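Local coordinates for disulfide bond forming protein (DsbF) (Mycobacterium tuberculosis, PDB 3IOS) that probably oxidises reduced, unfolded secreted proteins so that they form disulfide bonds, working as a thioredoxin-fold thiol oxidase, at residues Q19-A24 against H33-L38; C51-G56 against Q115-A120; V74-L79 against S106-F111; D80-M85 against Q99-D104. One frame throughout, in Å; residues are numbered along the deposited sequence. Where two conformers were deposited one is given.

Contact 1 (Q19-A24 against H33-L38)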
loop_
_atom_site.group_PDB
_atom_site.type_symbol
_atom_site.label_atom_id
_atom_site.label_comp_id
_atom_site.label_asym_id
_atom_site.label_seq_id
_atom_site.Cartn_x
_atom_site.Cartn_y
_atom_site.Cartn_z
ATOM N N GLN A 19 14.869 1.599 0.170
ATOM C CA GLN A 19 13.458 1.644 0.525
ATOM C C GLN A 19 12.713 0.347 0.203
ATOM O O GLN A 19 11.703 0.037 0.825
ATOM C CB GLN A 19 12.764 2.808 -0.193
ATOM C CG GLN A 19 13.253 4.203 0.192
ATOM C CD GLN A 19 14.351 4.732 -0.710
ATOM O OE1 GLN A 19 14.647 5.932 -0.705
ATOM N NE2 GLN A 19 14.966 3.850 -1.485
ATOM N N LEU A 20 13.206 -0.412 -0.769
ATOM C CA LEU A 20 12.541 -1.658 -1.140
ATOM C C LEU A 20 13.136 -2.877 -0.453
ATOM O O LEU A 20 12.684 -3.999 -0.661
ATOM C CB LEU A 20 12.594 -1.851 -2.657
ATOM C CG LEU A 20 11.834 -0.807 -3.481
ATOM C CD1 LEU A 20 11.898 -1.179 -4.954
ATOM C CD2 LEU A 20 10.385 -0.745 -3.015
ATOM N N GLN A 21 14.150 -2.660 0.373
ATOM C CA GLN A 21 14.782 -3.774 1.057
ATOM C C GLN A 21 14.066 -4.135 2.344
ATOM O O GLN A 21 14.499 -3.779 3.440
ATOM C CB GLN A 21 16.253 -3.456 1.320
ATOM C CG GLN A 21 17.054 -3.307 0.032
ATOM C CD GLN A 21 18.534 -3.089 0.274
ATOM O OE1 GLN A 21 18.955 -2.019 0.715
ATOM N NE2 GLN A 21 19.333 -4.111 -0.011
ATOM N N PHE A 22 12.957 -4.848 2.190
ATOM C CA PHE A 22 12.151 -5.287 3.320
ATOM C C PHE A 22 11.346 -6.511 2.908
ATOM O O PHE A 22 11.128 -6.753 1.722
ATOM C CB PHE A 22 11.214 -4.156 3.775
ATOM C CG PHE A 22 10.081 -3.867 2.819
ATOM C CD1 PHE A 22 8.913 -4.622 2.849
ATOM C CD2 PHE A 22 10.183 -2.831 1.891
ATOM C CE1 PHE A 22 7.862 -4.355 1.969
ATOM C CE2 PHE A 22 9.136 -2.558 1.004
ATOM C CZ PHE A 22 7.974 -3.321 1.048
ATOM N N SER A 23 10.930 -7.297 3.891
ATOM C CA SER A 23 10.125 -8.477 3.623
ATOM C C SER A 23 8.901 -8.374 4.523
ATOM O O SER A 23 8.892 -7.588 5.467
ATOM C CB SER A 23 10.914 -9.750 3.931
ATOM O OG SER A 23 11.390 -9.738 5.262
ATOM N N ALA A 24 7.873 -9.155 4.222
ATOM C CA ALA A 24 6.655 -9.125 5.017
ATOM C C ALA A 24 5.779 -10.327 4.704
ATOM O O ALA A 24 6.095 -11.123 3.823
ATOM C CB ALA A 24 5.888 -7.828 4.745
ATOM N N HIS A 33 8.301 -9.781 -0.844
ATOM C CA HIS A 33 9.594 -9.122 -0.874
ATOM C C HIS A 33 9.478 -7.760 -1.534
ATOM O O HIS A 33 9.004 -7.652 -2.664
ATOM C CB HIS A 33 10.594 -9.988 -1.640
ATOM C CG HIS A 33 10.849 -11.313 -0.997
ATOM N ND1 HIS A 33 11.589 -11.446 0.159
ATOM C CD2 HIS A 33 10.427 -12.557 -1.321
ATOM C CE1 HIS A 33 11.612 -12.718 0.517
ATOM N NE2 HIS A 33 10.915 -13.412 -0.364
ATOM N N GLY A 34 9.909 -6.721 -0.829
ATOM C CA GLY A 34 9.843 -5.389 -1.396
ATOM C C GLY A 34 10.601 -5.285 -2.707
ATOM O O GLY A 34 10.232 -4.518 -3.599
ATOM N N GLU A 35 11.664 -6.069 -2.838
ATOM C CA GLU A 35 12.468 -6.022 -4.054
ATOM C C GLU A 35 11.689 -6.467 -5.296
ATOM O O GLU A 35 12.095 -6.187 -6.428
ATOM C CB GLU A 35 13.729 -6.875 -3.886
ATOM C CG GLU A 35 14.691 -6.397 -2.792
ATOM C CD GLU A 35 14.397 -6.984 -1.416
ATOM O OE1 GLU A 35 15.268 -6.865 -0.524
ATOM O OE2 GLU A 35 13.308 -7.563 -1.216
ATOM N N SER A 36 10.571 -7.155 -5.087
ATOM C CA SER A 36 9.751 -7.620 -6.199
ATOM C C SER A 36 9.082 -6.437 -6.898
ATOM O O SER A 36 8.485 -6.595 -7.964
ATOM C CB SER A 36 8.681 -8.601 -5.705
ATOM O OG SER A 36 7.695 -7.936 -4.936
ATOM N N LEU A 37 9.182 -5.254 -6.297
ATOM C CA LEU A 37 8.587 -4.056 -6.882
ATOM C C LEU A 37 9.567 -3.297 -7.771
ATOM O O LEU A 37 9.170 -2.386 -8.494
ATOM C CB LEU A 37 8.082 -3.111 -5.783
ATOM C CG LEU A 37 7.055 -3.664 -4.798
ATOM C CD1 LEU A 37 6.688 -2.573 -3.812
ATOM C CD2 LEU A 37 5.815 -4.162 -5.529
ATOM N N LEU A 38 10.844 -3.662 -7.719
ATOM C CA LEU A 38 11.852 -2.980 -8.532
ATOM C C LEU A 38 11.645 -3.196 -10.030
ATOM O O LEU A 38 11.457 -4.325 -10.486
ATOM C CB LEU A 38 13.260 -3.447 -8.156
ATOM C CG LEU A 38 14.382 -2.718 -8.901
ATOM C CD1 LEU A 38 14.377 -1.249 -8.497
ATOM C CD2 LEU A 38 15.720 -3.354 -8.592
HETATM O O HOH W 1 17.964 -6.503 -0.718
HETATM O O HOH W 2 12.948 -9.062 0.980
#
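Ser23 and His33 form an antiparallel non-hydrogen-bonded pair with their CA atoms 4.6 Å apart, and the backbones close at the next step, where Gly34 N donates to Phe22 O at 2.8 Å along a nearly straight path (168°). Gly34 then opens a short 3-10 turn running to Leu37. The Phe22 ring lies against that glycine: CG stands between the backbone N and the carbonyl carbon (chi1 71°), which folds the ring back so that Gly34 CA sits over one face, 3.9 Å from its centroid, in a CH-pi contact. The same Gly34 CA also makes a CA-H...O contact of 3.2 Å with Leu20 O. The two methyls of Leu20 divide their work, CD2 meeting Leu37 CD1 at 4.2 Å and CD1 meeting Leu38 CB at the same distance. Glu35 bends at chi2 (89°), bringing its carboxylate over the opposite backbone with OE1 3.5 Å from Gln21 CA. Two waters add to the contact. One molecule bridges Gln21 NE2 and Glu35 OE1; a second joins Phe22 O, His33 ND1 and Glu35 OE2, lying in the plane of the imidazole. The residues flanking the small 23-25/31-33 hairpin pack on the main sheet: Phe22 and Leu37 both reach Leu44 of strand 42-47, while Phe22 also packs on Val107 of helix 106-110, whose Asn110 ND2 bonds to Gln19 O.

Contact 2 (C51-G56 against Q115-A120)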
loop_
_atom_site.group_PDB
_atom_site.type_symbol
_atom_site.label_atom_id
_atom_site.label_comp_id
_atom_site.label_asym_id
_atom_site.label_seq_id
_atom_site.Cartn_x
_atom_site.Cartn_y
_atom_site.Cartn_z
ATOM N N CYS A 51 -9.201 3.181 11.182
ATOM C CA CYS A 51 -9.153 4.533 10.701
ATOM C C CYS A 51 -10.307 4.857 9.743
ATOM O O CYS A 51 -10.394 4.287 8.632
ATOM C CB CYS A 51 -7.742 4.600 9.984
ATOM S SG CYS A 51 -7.484 6.390 9.483
ATOM N N PRO A 52 -11.163 5.767 10.153
ATOM C CA PRO A 52 -12.277 6.180 9.326
ATOM C C PRO A 52 -11.907 6.740 7.984
ATOM O O PRO A 52 -12.638 6.560 7.008
ATOM C CB PRO A 52 -13.013 7.179 10.225
ATOM C CG PRO A 52 -11.913 7.767 11.044
ATOM C CD PRO A 52 -11.090 6.553 11.398
ATOM N N THR A 53 -10.776 7.422 7.933
ATOM C CA THR A 53 -10.312 7.990 6.677
ATOM C C THR A 53 -9.906 6.850 5.744
ATOM O O THR A 53 -10.208 6.883 4.551
ATOM C CB THR A 53 -9.121 8.939 6.901
ATOM O OG1 THR A 53 -9.526 10.006 7.769
ATOM C CG2 THR A 53 -8.645 9.527 5.583
ATOM N N CYS A 54 -9.227 5.838 6.281
ATOM C CA CYS A 54 -8.834 4.696 5.458
ATOM C C CYS A 54 -10.043 3.927 4.977
ATOM O O CYS A 54 -10.062 3.420 3.858
ATOM C CB CYS A 54 -7.931 3.754 6.236
ATOM S SG CYS A 54 -6.290 4.455 6.570
ATOM N N GLN A 55 -11.049 3.831 5.835
ATOM C CA GLN A 55 -12.271 3.134 5.477
ATOM C C GLN A 55 -12.914 3.877 4.311
ATOM O O GLN A 55 -13.441 3.262 3.384
ATOM C CB GLN A 55 -13.217 3.092 6.681
ATOM C CG GLN A 55 -12.701 2.212 7.811
ATOM C CD GLN A 55 -13.411 2.453 9.129
ATOM O OE1 GLN A 55 -14.452 3.109 9.180
ATOM N NE2 GLN A 55 -12.847 1.920 10.207
ATOM N N GLY A 56 -12.837 5.202 4.351
ATOM C CA GLY A 56 -13.413 6.001 3.285
ATOM C C GLY A 56 -12.627 5.945 1.989
ATOM O O GLY A 56 -13.205 5.994 0.904
ATOM N N GLN A 115 1.860 7.597 10.783
ATOM C CA GLN A 115 0.418 7.797 10.828
ATOM C C GLN A 115 -0.248 7.551 9.482
ATOM O O GLN A 115 0.296 7.886 8.433
ATOM C CB GLN A 115 0.097 9.221 11.284
ATOM C CG GLN A 115 0.652 9.580 12.647
ATOM C CD GLN A 115 0.425 11.041 12.987
ATOM O OE1 GLN A 115 -0.714 11.502 13.062
ATOM N NE2 GLN A 115 1.512 11.777 13.191
ATOM N N GLN A 116 -1.438 6.969 9.521
ATOM C CA GLN A 116 -2.181 6.699 8.304
ATOM C C GLN A 116 -3.226 7.794 8.132
ATOM O O GLN A 116 -3.589 8.474 9.089
ATOM C CB GLN A 116 -2.875 5.338 8.390
ATOM C CG GLN A 116 -4.093 5.306 9.297
ATOM C CD GLN A 116 -3.794 5.808 10.694
ATOM O OE1 GLN A 116 -2.760 5.475 11.273
ATOM N NE2 GLN A 116 -4.701 6.605 11.246
ATOM N N PRO A 117 -3.708 7.987 6.899
ATOM C CA PRO A 117 -3.267 7.196 5.752
ATOM C C PRO A 117 -2.017 7.796 5.122
ATOM O O PRO A 117 -1.676 8.955 5.371
ATOM C CB PRO A 117 -4.468 7.259 4.818
ATOM C CG PRO A 117 -4.954 8.655 5.038
ATOM C CD PRO A 117 -4.878 8.815 6.547
ATOM N N ALA A 118 -1.329 6.991 4.324
ATOM C CA ALA A 118 -0.136 7.442 3.626
ATOM C C ALA A 118 -0.009 6.614 2.359
ATOM O O ALA A 118 -0.578 5.522 2.257
ATOM C CB ALA A 118 1.100 7.270 4.497
ATOM N N TYR A 119 0.731 7.149 1.396
ATOM C CA TYR A 119 0.939 6.478 0.121
ATOM C C TYR A 119 2.401 6.569 -0.284
ATOM O O TYR A 119 3.024 7.619 -0.134
ATOM C CB TYR A 119 0.090 7.151 -0.965
ATOM C CG TYR A 119 -1.394 7.018 -0.764
ATOM C CD1 TYR A 119 -2.113 6.016 -1.410
ATOM C CD2 TYR A 119 -2.079 7.869 0.104
ATOM C CE1 TYR A 119 -3.476 5.859 -1.201
ATOM C CE2 TYR A 119 -3.445 7.718 0.325
ATOM C CZ TYR A 119 -4.135 6.709 -0.333
ATOM O OH TYR A 119 -5.485 6.545 -0.125
ATOM N N ALA A 120 2.958 5.469 -0.777
ATOM C CA ALA A 120 4.336 5.492 -1.247
ATOM C C ALA A 120 4.271 5.178 -2.730
ATOM O O ALA A 120 3.768 4.126 -3.126
ATOM C CB ALA A 120 5.179 4.461 -0.518
#
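Gln116 comes first, reaching both active-site cysteines with one side chain. Its CG stands between the backbone N and the carbonyl carbon (chi1 74°) and the chain bends again at chi2, so the CG methylene lies 3.6 Å from Cys54 SG and the amide turns toward Cys51. In this conformer, one of two deposited for each cysteine, Gln116 NE2 donates to Cys51 SG at 3.3 Å, with an N-H...S angle of 155° and the sulfur close to the amide plane; the same sulfur also receives a weak capping bond from Cys54 N at 3.7 Å, Cys51 being the N-cap of helix 52-67. The crystal holds a mixture of oxidised and reduced forms, and the Cys51-Cys54 disulfide is known for this protein. Next in sequence is Pro117, preceded by a cis peptide bond: a CxxC at a helix start faced by a cis-proline loop is the hallmark of the thioredoxin-fold redox site. Pro117 CB packs on Cys54 SG at 3.8 Å, and its CG touches Thr53 CG2, also at 3.8 Å, the two side chains crossing at about a right angle. Past the proline the chain enters strand 118-122, where Ala118 pairs with Phe46 of strand 42-47 and Tyr119 stacks on Trp45, its OH bonded to Glu57 of the active-site helix.

Contact 3 (V74-L79 against S106-F111)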
loop_
_atom_site.group_PDB
_atom_site.type_symbol
_atom_site.label_atom_id
_atom_site.label_comp_id
_atom_site.label_asym_id
_atom_site.label_seq_id
_atom_site.Cartn_x
_atom_site.Cartn_y
_atom_site.Cartn_z
ATOM N N VAL A 74 -0.034 -2.310 -3.245
ATOM C CA VAL A 74 0.242 -3.095 -2.055
ATOM C C VAL A 74 -0.294 -2.367 -0.837
ATOM O O VAL A 74 0.146 -1.258 -0.521
ATOM C CB VAL A 74 1.760 -3.315 -1.851
ATOM C CG1 VAL A 74 2.004 -4.189 -0.617
ATOM C CG2 VAL A 74 2.368 -3.957 -3.079
ATOM N N GLY A 75 -1.262 -2.982 -0.167
ATOM C CA GLY A 75 -1.806 -2.385 1.036
ATOM C C GLY A 75 -0.874 -2.780 2.163
ATOM O O GLY A 75 -0.352 -3.895 2.157
ATOM N N VAL A 76 -0.629 -1.871 3.098
ATOM C CA VAL A 76 0.253 -2.157 4.228
ATOM C C VAL A 76 -0.517 -1.817 5.498
ATOM O O VAL A 76 -0.529 -0.674 5.939
ATOM C CB VAL A 76 1.546 -1.306 4.163
ATOM C CG1 VAL A 76 2.526 -1.775 5.239
ATOM C CG2 VAL A 76 2.180 -1.420 2.771
ATOM N N ALA A 77 -1.166 -2.823 6.074
ATOM C CA ALA A 77 -1.969 -2.636 7.275
ATOM C C ALA A 77 -1.122 -2.636 8.533
ATOM O O ALA A 77 -0.251 -3.485 8.708
ATOM C CB ALA A 77 -3.025 -3.720 7.366
ATOM N N GLY A 78 -1.390 -1.679 9.410
ATOM C CA GLY A 78 -0.647 -1.597 10.649
ATOM C C GLY A 78 -1.495 -1.109 11.807
ATOM O O GLY A 78 -2.682 -0.813 11.651
ATOM N N LEU A 79 -0.871 -1.056 12.981
ATOM C CA LEU A 79 -1.503 -0.573 14.204
ATOM C C LEU A 79 -2.714 -1.369 14.674
ATOM O O LEU A 79 -3.666 -0.806 15.211
ATOM C CB LEU A 79 -1.885 0.903 14.037
ATOM C CG LEU A 79 -0.733 1.826 13.627
ATOM C CD1 LEU A 79 -1.201 3.273 13.647
ATOM C CD2 LEU A 79 0.444 1.637 14.577
ATOM N N SER A 106 7.382 -3.028 10.940
ATOM C CA SER A 106 8.636 -2.865 10.215
ATOM C C SER A 106 8.476 -2.234 8.831
ATOM O O SER A 106 9.337 -1.466 8.396
ATOM C CB SER A 106 9.373 -4.207 10.105
ATOM O OG SER A 106 8.603 -5.198 9.453
ATOM N N VAL A 107 7.384 -2.538 8.136
ATOM C CA VAL A 107 7.198 -1.958 6.811
ATOM C C VAL A 107 6.900 -0.465 6.921
ATOM O O VAL A 107 7.450 0.336 6.169
ATOM C CB VAL A 107 6.073 -2.676 6.022
ATOM C CG1 VAL A 107 5.941 -2.060 4.630
ATOM C CG2 VAL A 107 6.392 -4.163 5.904
ATOM N N TRP A 108 6.033 -0.078 7.855
ATOM C CA TRP A 108 5.739 1.335 8.038
ATOM C C TRP A 108 7.026 2.075 8.390
ATOM O O TRP A 108 7.300 3.155 7.866
ATOM C CB TRP A 108 4.734 1.541 9.171
ATOM C CG TRP A 108 3.310 1.331 8.781
ATOM C CD1 TRP A 108 2.820 0.379 7.937
ATOM C CD2 TRP A 108 2.179 2.043 9.285
ATOM N NE1 TRP A 108 1.446 0.448 7.887
ATOM C CE2 TRP A 108 1.027 1.460 8.711
ATOM C CE3 TRP A 108 2.024 3.113 10.177
ATOM C CZ2 TRP A 108 -0.265 1.915 8.995
ATOM C CZ3 TRP A 108 0.738 3.567 10.461
ATOM C CH2 TRP A 108 -0.388 2.963 9.873
ATOM N N ALA A 109 7.815 1.481 9.282
ATOM C CA ALA A 109 9.066 2.094 9.716
ATOM C C ALA A 109 10.007 2.304 8.538
ATOM O O ALA A 109 10.668 3.338 8.427
ATOM C CB ALA A 109 9.730 1.218 10.768
ATOM N N ASN A 110 10.051 1.316 7.654
ATOM C CA ASN A 110 10.909 1.374 6.482
ATOM C C ASN A 110 10.607 2.560 5.569
ATOM O O ASN A 110 11.487 3.036 4.851
ATOM C CB ASN A 110 10.783 0.080 5.684
ATOM C CG ASN A 110 11.666 0.072 4.461
ATOM O OD1 ASN A 110 12.871 -0.062 4.566
ATOM N ND2 ASN A 110 11.067 0.242 3.292
ATOM N N PHE A 111 9.369 3.038 5.595
ATOM C CA PHE A 111 8.975 4.160 4.752
ATOM C C PHE A 111 8.775 5.445 5.542
ATOM O O PHE A 111 8.293 6.445 5.011
ATOM C CB PHE A 111 7.692 3.811 3.994
ATOM C CG PHE A 111 7.901 2.846 2.861
ATOM C CD1 PHE A 111 8.288 3.305 1.604
ATOM C CD2 PHE A 111 7.722 1.481 3.050
ATOM C CE1 PHE A 111 8.496 2.417 0.551
ATOM C CE2 PHE A 111 7.928 0.579 2.001
ATOM C CZ PHE A 111 8.315 1.053 0.749
#
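Val76 and Trp108 make the dense centre of this contact. Val76 CG1, anti to its backbone nitrogen (chi1 -172°), touches two side chains, 3.5 Å from Val107 CG1, which is tight for two methyls, and 3.5 Å from Trp108 CD1. Beside it the indole donates from NE1 to Val76 O at 3.0 Å. The bond leaves within the ring plane but reaches the oxygen from well above the carbonyl plane (55° out of it), so it uses neither lone pair squarely. Gly78, lacking a side chain, brings its CA over one face of the indole, 3.5 Å above the plane. The looser end is exposed: Leu79 crosses the indole at about a right angle, its CD1 3.7 Å from Trp108 CZ3 near the surface. Together these contacts join strand 72-77 to the short helix 106-110; the helix axis passes 9.0 Å from that of residues 74-77, at 111°. Trp108 also meets Phe46 of strand 42-47 edge-to-face, Val76 packs on Leu44 and Phe46, and Asp102 of the 99-104 segment holds the helix start by accepting from the backbone N of Val107 and Trp108.

Contact 4 (D80-M85 against Q99-D104)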
loop_
_atom_site.group_PDB
_atom_site.type_symbol
_atom_site.label_atom_id
_atom_site.label_comp_id
_atom_site.label_asym_id
_atom_site.label_seq_id
_atom_site.Cartn_x
_atom_site.Cartn_y
_atom_site.Cartn_z
ATOM N N ASP A 80 -2.672 -2.678 14.470
ATOM C CA ASP A 80 -3.760 -3.548 14.893
ATOM C C ASP A 80 -3.338 -4.985 14.638
ATOM O O ASP A 80 -2.209 -5.230 14.210
ATOM C CB ASP A 80 -5.039 -3.207 14.125
ATOM C CG ASP A 80 -6.294 -3.493 14.929
ATOM O OD1 ASP A 80 -7.349 -2.903 14.616
ATOM O OD2 ASP A 80 -6.226 -4.313 15.869
ATOM N N GLN A 81 -4.231 -5.929 14.910
ATOM C CA GLN A 81 -3.928 -7.337 14.697
ATOM C C GLN A 81 -4.659 -7.868 13.468
ATOM O O GLN A 81 -5.549 -7.210 12.926
ATOM C CB GLN A 81 -4.304 -8.148 15.941
ATOM C CG GLN A 81 -3.593 -7.668 17.203
ATOM C CD GLN A 81 -2.085 -7.859 17.144
ATOM O OE1 GLN A 81 -1.333 -7.163 17.827
ATOM N NE2 GLN A 81 -1.637 -8.818 16.338
ATOM N N VAL A 82 -4.274 -9.062 13.035
ATOM C CA VAL A 82 -4.848 -9.692 11.854
ATOM C C VAL A 82 -6.376 -9.717 11.753
ATOM O O VAL A 82 -6.934 -9.353 10.719
ATOM C CB VAL A 82 -4.304 -11.136 11.692
ATOM C CG1 VAL A 82 -5.020 -11.846 10.551
ATOM C CG2 VAL A 82 -2.808 -11.089 11.418
ATOM N N PRO A 83 -7.074 -10.151 12.815
ATOM C CA PRO A 83 -8.540 -10.193 12.756
ATOM C C PRO A 83 -9.170 -8.878 12.304
ATOM O O PRO A 83 -10.083 -8.870 11.484
ATOM C CB PRO A 83 -8.931 -10.561 14.185
ATOM C CG PRO A 83 -7.793 -11.433 14.619
ATOM C CD PRO A 83 -6.588 -10.671 14.107
ATOM N N ALA A 84 -8.680 -7.770 12.851
ATOM C CA ALA A 84 -9.208 -6.453 12.498
ATOM C C ALA A 84 -8.890 -6.144 11.040
ATOM O O ALA A 84 -9.692 -5.537 10.332
ATOM C CB ALA A 84 -8.611 -5.390 13.408
ATOM N N MET A 85 -7.714 -6.566 10.595
ATOM C CA MET A 85 -7.313 -6.344 9.212
ATOM C C MET A 85 -8.221 -7.123 8.265
ATOM O O MET A 85 -8.640 -6.608 7.234
ATOM C CB MET A 85 -5.859 -6.763 9.027
ATOM C CG MET A 85 -4.915 -5.994 9.921
ATOM S SD MET A 85 -3.220 -6.572 9.823
ATOM C CE MET A 85 -2.421 -5.363 10.754
ATOM N N GLN A 99 -2.201 -7.429 0.287
ATOM C CA GLN A 99 -2.365 -6.754 1.573
ATOM C C GLN A 99 -1.325 -7.316 2.550
ATOM O O GLN A 99 -1.283 -8.522 2.787
ATOM C CB GLN A 99 -3.767 -6.996 2.142
ATOM C CG GLN A 99 -4.908 -6.433 1.315
ATOM C CD GLN A 99 -4.882 -4.927 1.227
ATOM O OE1 GLN A 99 -4.227 -4.253 2.028
ATOM N NE2 GLN A 99 -5.604 -4.383 0.253
ATOM N N LEU A 100 -0.486 -6.448 3.107
ATOM C CA LEU A 100 0.532 -6.884 4.064
ATOM C C LEU A 100 0.076 -6.644 5.495
ATOM O O LEU A 100 -0.446 -5.577 5.823
ATOM C CB LEU A 100 1.847 -6.131 3.845
ATOM C CG LEU A 100 2.409 -6.144 2.426
ATOM C CD1 LEU A 100 3.748 -5.434 2.412
ATOM C CD2 LEU A 100 2.547 -7.571 1.941
ATOM N N ALA A 101 0.281 -7.641 6.350
ATOM C CA ALA A 101 -0.089 -7.518 7.759
ATOM C C ALA A 101 1.165 -7.087 8.516
ATOM O O ALA A 101 1.922 -7.928 9.006
ATOM C CB ALA A 101 -0.598 -8.854 8.284
ATOM N N ASP A 102 1.376 -5.777 8.607
ATOM C CA ASP A 102 2.556 -5.210 9.258
ATOM C C ASP A 102 2.380 -5.036 10.766
ATOM O O ASP A 102 2.502 -3.931 11.296
ATOM C CB ASP A 102 2.897 -3.864 8.595
ATOM C CG ASP A 102 4.237 -3.308 9.039
ATOM O OD1 ASP A 102 5.195 -4.102 9.168
ATOM O OD2 ASP A 102 4.339 -2.080 9.241
ATOM N N THR A 103 2.109 -6.143 11.452
ATOM C CA THR A 103 1.901 -6.114 12.892
ATOM C C THR A 103 3.132 -5.695 13.687
ATOM O O THR A 103 3.004 -5.110 14.764
ATOM C CB THR A 103 1.398 -7.478 13.415
ATOM O OG1 THR A 103 2.301 -8.516 13.017
ATOM C CG2 THR A 103 0.014 -7.775 12.865
ATOM N N ASP A 104 4.327 -5.985 13.176
ATOM C CA ASP A 104 5.531 -5.584 13.897
ATOM C C ASP A 104 5.940 -4.169 13.504
ATOM O O ASP A 104 6.913 -3.623 14.019
ATOM C CB ASP A 104 6.685 -6.580 13.664
ATOM C CG ASP A 104 7.198 -6.587 12.235
ATOM O OD1 ASP A 104 8.110 -7.396 11.954
ATOM O OD2 ASP A 104 6.711 -5.801 11.399
#
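Met85 reaches across to Ala101 and Thr103 from the first turn of helix 82-91. Its CB points at strand 98-101, and from CG onward the chain runs extended (chi2 175°), so CB and CG act as a stalk while the sulfur and the methyl do the touching. SD rests on Ala101, 3.8 Å from its CB and 3.9 Å from its CA. CE goes on toward Thr103, 4.0 Å from its CG2, and lies 4.4 Å from Asp102 N; it also comes near Ala77 O of the neighbouring strand 72-77. Thr103 turns its methyl toward the 80-85 segment, since OG1 occupies the site between backbone N and carbonyl carbon (chi1 55°) and CG2 lies anti to the carbonyl carbon. That methyl packs on the chain leading into the helix, with CG2 3.6 Å from Asp80 O, and it also meets Gln81 NE2 at 4.0 Å, the glutamine chain crossing it at about a right angle. Val82 adds a light touch of CG2 on Ala101 CB. The approach to the helix is shaped within its own segment: Asp80 OD2 accepts from Gln81 N at 2.7 Å, and Gln81 stands at the N-cap. Helix and strand belong to a beta-alpha-beta unit, 72-77, 82-91 and 98-101, and here the start of the helix meets the 99-104 segment. What crosses is van der Waals packing of a thioether and methyls, a carbonyl and an amide nitrogen merely touching one methyl; without a directional polar bond, the contact rests on how the surfaces fit.

In the fold
All four contacts gather round one five-stranded mixed sheet ordered 98-101, 72-77, 42-47, 118-122, 128-132, the core of the thioredoxin fold. Contact 1 closes first along the chain; contact 2 spans the other two, with contact 4 lying within the span of contact 3. Contacts 3 and 4 are close, their centres 9 Å apart, and share the paired strands 72-77 and 98-101. Contact 3 touches contacts 1 and 2 as well, each centred 12 Å from it, so helix 106-110 ties the N-terminal hairpin to the active-site region. Contacts 1 and 2 lie 21 Å apart between centres, on opposite sides of the chain's centre, leaving the redox cysteines far from the hairpin.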